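PDB 2QCV: 5-dehydro-2-deoxygluconokinase, which probably phosphorylates 5-dehydro-2-deoxy-D-gluconate with ATP to give its 6-phosphate, a step in the breakdown of myo-inositol. Local coordinates for residues L59-Q71 against A122-I136. Sequence-based numbering, arbitrary orientation.
Sequences LKAGFIGKIADDQ and ADLYLSPEEVNEAYI
Lys66 CG lies anti to the backbone N (chi1 180°) and the chain bends at chi3 (-80°), running its methylenes past the Ala122 carbonyl (CG to Ala122 O 3.3 Å) and bringing its ammonium to Glu130, whose extended chain crosses it at about a right angle. Lys66 NZ makes a salt bridge to Glu130 OE2 at 2.8 Å, on the syn lone pair, with a weak second bond to OE1. Lys66 NZ also donates to Tyr125 O at 2.8 Å, from above the carbonyl plane. Ser127 N donates to Glu130 OE1 (3.0 Å) from above the carboxylate plane, probably helping to fix it. A methionine in place of Lys66 would probably leave Glu130 without its counter-charge and Tyr125 O without this donor. A water accepts from Lys66 N and probably donates to Asp123 O, while Asp123 OD2 salt-bridges Arg19. Ile64 CG2 meets Leu126 CD2 (4.0 Å); on the other branch CG1 lies at the edge of the Tyr135 ring (3.9 Å to Tyr135 CD2) and terminal CD1 reaches Ile136 CG1 (3.7 Å). Tyr135 OH accepts from Phe63 N (3.1 Å, 151° at the hydrogen) and sits over Gly62, where a side chain would collide with it. The 122-136 connection into strand 139-145 covers the Ile64 and Lys66 face of strand 61-67, which lies between strands 12-17 and 90-92; this packing is part of the alpha/beta core of the PfkB (ribokinase-like) fold.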
# COMPACT_ATOMS: atom_id res chain seq x y z
N LEU A 59 1.90 -12.93 40.09
CA LEU A 59 0.76 -13.53 39.36
C LEU A 59 1.31 -14.42 38.28
O LEU A 59 2.44 -14.20 37.82
CB LEU A 59 -0.11 -12.45 38.73
CG LEU A 59 -0.81 -11.44 39.70
CD1 LEU A 59 -1.63 -10.45 38.92
CD2 LEU A 59 -1.66 -12.13 40.71
N LYS A 60 0.53 -15.41 37.86
CA LYS A 60 0.88 -16.27 36.73
C LYS A 60 0.23 -15.64 35.49
O LYS A 60 -1.00 -15.58 35.38
CB LYS A 60 0.40 -17.71 36.94
CG LYS A 60 0.96 -18.35 38.25
N ALA A 61 1.08 -15.21 34.56
CA ALA A 61 0.65 -14.49 33.38
C ALA A 61 1.05 -15.20 32.09
O ALA A 61 2.08 -15.90 32.00
CB ALA A 61 1.20 -13.05 33.40
N GLY A 62 0.19 -15.04 31.09
CA GLY A 62 0.42 -15.48 29.72
C GLY A 62 0.15 -14.36 28.75
O GLY A 62 -0.23 -13.25 29.15
N PHE A 63 0.36 -14.63 27.46
CA PHE A 63 0.37 -13.58 26.45
C PHE A 63 -0.01 -14.14 25.09
O PHE A 63 0.44 -15.23 24.71
CB PHE A 63 1.76 -12.90 26.36
CG PHE A 63 1.72 -11.51 25.75
CD1 PHE A 63 1.39 -10.43 26.51
CD2 PHE A 63 2.02 -11.30 24.43
CE1 PHE A 63 1.37 -9.15 25.96
CE2 PHE A 63 1.97 -10.05 23.89
CZ PHE A 63 1.64 -8.96 24.67
N ILE A 64 -0.83 -13.38 24.37
CA ILE A 64 -1.16 -13.64 22.96
C ILE A 64 -0.64 -12.47 22.17
O ILE A 64 -1.12 -11.34 22.30
CB ILE A 64 -2.67 -13.84 22.72
CG1 ILE A 64 -3.19 -15.01 23.59
CG2 ILE A 64 -2.96 -14.11 21.21
CD1 ILE A 64 -4.70 -15.07 23.71
N GLY A 65 0.38 -12.71 21.35
CA GLY A 65 0.89 -11.64 20.51
C GLY A 65 1.83 -12.14 19.43
O GLY A 65 2.27 -13.30 19.46
N LYS A 66 2.11 -11.26 18.48
CA LYS A 66 3.00 -11.56 17.38
C LYS A 66 4.28 -10.77 17.51
O LYS A 66 4.26 -9.57 17.85
CB LYS A 66 2.33 -11.31 16.06
CG LYS A 66 3.19 -11.58 14.83
CD LYS A 66 2.38 -11.73 13.54
CE LYS A 66 1.74 -13.13 13.41
NZ LYS A 66 0.84 -13.21 12.18
N ILE A 67 5.38 -11.48 17.27
CA ILE A 67 6.73 -10.92 17.39
C ILE A 67 7.51 -11.14 16.07
O ILE A 67 7.21 -12.04 15.29
CB ILE A 67 7.51 -11.55 18.59
CG1 ILE A 67 7.62 -13.07 18.46
CG2 ILE A 67 6.89 -11.12 19.93
CD1 ILE A 67 8.53 -13.79 19.51
N ALA A 68 8.52 -10.31 15.84
CA ALA A 68 9.36 -10.39 14.63
C ALA A 68 10.29 -11.60 14.69
O ALA A 68 10.66 -12.09 15.75
CB ALA A 68 10.18 -9.08 14.49
N ASP A 69 10.64 -12.10 13.53
CA ASP A 69 11.60 -13.19 13.38
C ASP A 69 12.99 -12.63 13.30
O ASP A 69 13.65 -12.70 12.25
CB ASP A 69 11.27 -13.94 12.11
CG ASP A 69 12.03 -15.22 11.96
OD1 ASP A 69 12.53 -15.75 12.97
OD2 ASP A 69 12.12 -15.68 10.82
N ASP A 70 13.44 -12.07 14.40
CA ASP A 70 14.74 -11.42 14.48
C ASP A 70 15.18 -11.27 15.93
O ASP A 70 14.52 -11.76 16.86
CB ASP A 70 14.73 -10.08 13.73
CG ASP A 70 13.82 -9.02 14.36
OD1 ASP A 70 13.56 -8.99 15.57
OD2 ASP A 70 13.36 -8.16 13.59
N GLN A 71 16.32 -10.60 16.13
CA GLN A 71 16.89 -10.44 17.48
C GLN A 71 16.01 -9.66 18.43
O GLN A 71 16.06 -9.89 19.64
CB GLN A 71 18.27 -9.80 17.44
CG GLN A 71 19.28 -10.61 16.63
CD GLN A 71 19.38 -10.19 15.19
OE1 GLN A 71 18.39 -9.86 14.56
NE2 GLN A 71 20.61 -10.24 14.64
N ALA A 122 5.06 -5.98 13.47
CA ALA A 122 4.67 -7.36 13.66
C ALA A 122 3.43 -7.51 14.56
O ALA A 122 2.58 -8.35 14.28
CB ALA A 122 5.84 -8.18 14.23
N ASP A 123 3.33 -6.76 15.65
CA ASP A 123 2.23 -7.00 16.60
C ASP A 123 0.84 -6.78 16.01
O ASP A 123 -0.13 -7.35 16.49
CB ASP A 123 2.41 -6.26 17.90
CG ASP A 123 2.32 -4.75 17.74
OD1 ASP A 123 1.21 -4.22 17.63
OD2 ASP A 123 3.37 -4.09 17.84
N LEU A 124 0.78 -5.97 14.96
CA LEU A 124 -0.48 -5.64 14.31
C LEU A 124 -0.94 -6.72 13.35
O LEU A 124 -2.08 -6.69 12.92
CB LEU A 124 -0.37 -4.29 13.57
CG LEU A 124 -0.15 -3.06 14.47
CD1 LEU A 124 0.06 -1.80 13.57
CD2 LEU A 124 -1.28 -2.90 15.43
N TYR A 125 -0.08 -7.69 13.04
CA TYR A 125 -0.41 -8.81 12.17
C TYR A 125 -0.87 -10.07 12.90
O TYR A 125 -1.06 -11.09 12.28
CB TYR A 125 0.78 -9.11 11.24
CG TYR A 125 0.86 -8.03 10.21
CD1 TYR A 125 0.06 -8.11 9.08
CD2 TYR A 125 1.63 -6.88 10.41
CE1 TYR A 125 0.05 -7.12 8.15
CE2 TYR A 125 1.64 -5.86 9.45
CZ TYR A 125 0.84 -5.99 8.33
OH TYR A 125 0.81 -5.03 7.36
N LEU A 126 -1.04 -10.00 14.22
CA LEU A 126 -1.71 -11.06 14.95
C LEU A 126 -3.10 -11.21 14.32
O LEU A 126 -3.78 -10.21 14.05
CB LEU A 126 -1.85 -10.71 16.45
CG LEU A 126 -2.56 -11.71 17.36
CD1 LEU A 126 -1.67 -12.98 17.53
CD2 LEU A 126 -2.95 -11.02 18.72
N SER A 127 -3.47 -12.43 14.04
CA SER A 127 -4.66 -12.71 13.27
C SER A 127 -5.59 -13.62 14.07
O SER A 127 -5.15 -14.33 14.97
CB SER A 127 -4.28 -13.35 11.93
OG SER A 127 -3.90 -14.70 12.15
N PRO A 128 -6.89 -13.63 13.73
CA PRO A 128 -7.82 -14.56 14.42
C PRO A 128 -7.39 -16.03 14.47
O PRO A 128 -7.58 -16.68 15.51
CB PRO A 128 -9.10 -14.40 13.62
CG PRO A 128 -9.07 -13.01 13.09
CD PRO A 128 -7.60 -12.76 12.75
N GLU A 129 -6.78 -16.53 13.40
CA GLU A 129 -6.35 -17.93 13.38
C GLU A 129 -5.24 -18.21 14.40
O GLU A 129 -4.97 -19.37 14.72
CB GLU A 129 -5.89 -18.33 11.98
CG GLU A 129 -4.55 -17.77 11.61
N GLU A 130 -4.62 -17.17 14.95
CA GLU A 130 -3.55 -17.34 15.93
C GLU A 130 -4.04 -17.20 17.38
O GLU A 130 -3.24 -17.28 18.33
CB GLU A 130 -2.47 -16.32 15.65
CG GLU A 130 -1.80 -16.59 14.32
CD GLU A 130 -1.06 -15.44 13.75
OE1 GLU A 130 -1.19 -14.30 14.25
OE2 GLU A 130 -0.33 -15.67 12.73
N VAL A 131 -5.33 -16.95 17.55
CA VAL A 131 -5.98 -16.84 18.85
C VAL A 131 -6.59 -18.20 19.25
O VAL A 131 -7.49 -18.71 18.59
CB VAL A 131 -7.06 -15.79 18.83
CG1 VAL A 131 -7.74 -15.68 20.21
CG2 VAL A 131 -6.46 -14.46 18.42
N ASN A 132 -6.08 -18.76 20.35
CA ASN A 132 -6.38 -20.12 20.79
C ASN A 132 -7.34 -20.16 21.99
O ASN A 132 -6.99 -19.75 23.11
CB ASN A 132 -5.08 -20.84 21.14
CG ASN A 132 -5.26 -22.34 21.35
OD1 ASN A 132 -6.25 -22.78 21.92
ND2 ASN A 132 -4.32 -23.14 20.84
N GLU A 133 -8.54 -20.69 21.78
CA GLU A 133 -9.53 -20.83 22.86
C GLU A 133 -9.05 -21.68 24.03
O GLU A 133 -9.36 -21.33 25.18
CB GLU A 133 -10.85 -21.37 22.31
CG GLU A 133 -11.97 -21.42 23.32
CD GLU A 133 -13.31 -21.64 22.65
OE1 GLU A 133 -13.33 -21.84 21.39
OE2 GLU A 133 -14.32 -21.54 23.37
N ALA A 134 -8.28 -22.75 23.74
CA ALA A 134 -7.75 -23.65 24.78
C ALA A 134 -6.78 -22.93 25.71
O ALA A 134 -6.66 -23.30 26.87
CB ALA A 134 -7.06 -24.90 24.14
N TYR A 135 -6.15 -21.87 25.22
CA TYR A 135 -5.21 -21.10 26.02
C TYR A 135 -5.98 -20.11 26.86
O TYR A 135 -5.84 -20.05 28.07
CB TYR A 135 -4.27 -20.36 25.12
CG TYR A 135 -3.11 -19.69 25.80
CD1 TYR A 135 -2.27 -20.37 26.65
CD2 TYR A 135 -2.83 -18.35 25.56
CE1 TYR A 135 -1.15 -19.74 27.21
CE2 TYR A 135 -1.75 -17.73 26.15
CZ TYR A 135 -0.91 -18.43 26.94
OH TYR A 135 0.18 -17.76 27.46
N ILE A 136 -6.83 -19.33 26.22
CA ILE A 136 -7.64 -18.32 26.92
C ILE A 136 -8.45 -18.90 28.09
O ILE A 136 -8.47 -18.35 29.19
CB ILE A 136 -8.57 -17.59 25.91
CG1 ILE A 136 -7.74 -16.73 24.95
CG2 ILE A 136 -9.66 -16.76 26.62
CD1 ILE A 136 -8.56 -16.08 23.77
O HOH W 1 0.34 -8.91 18.68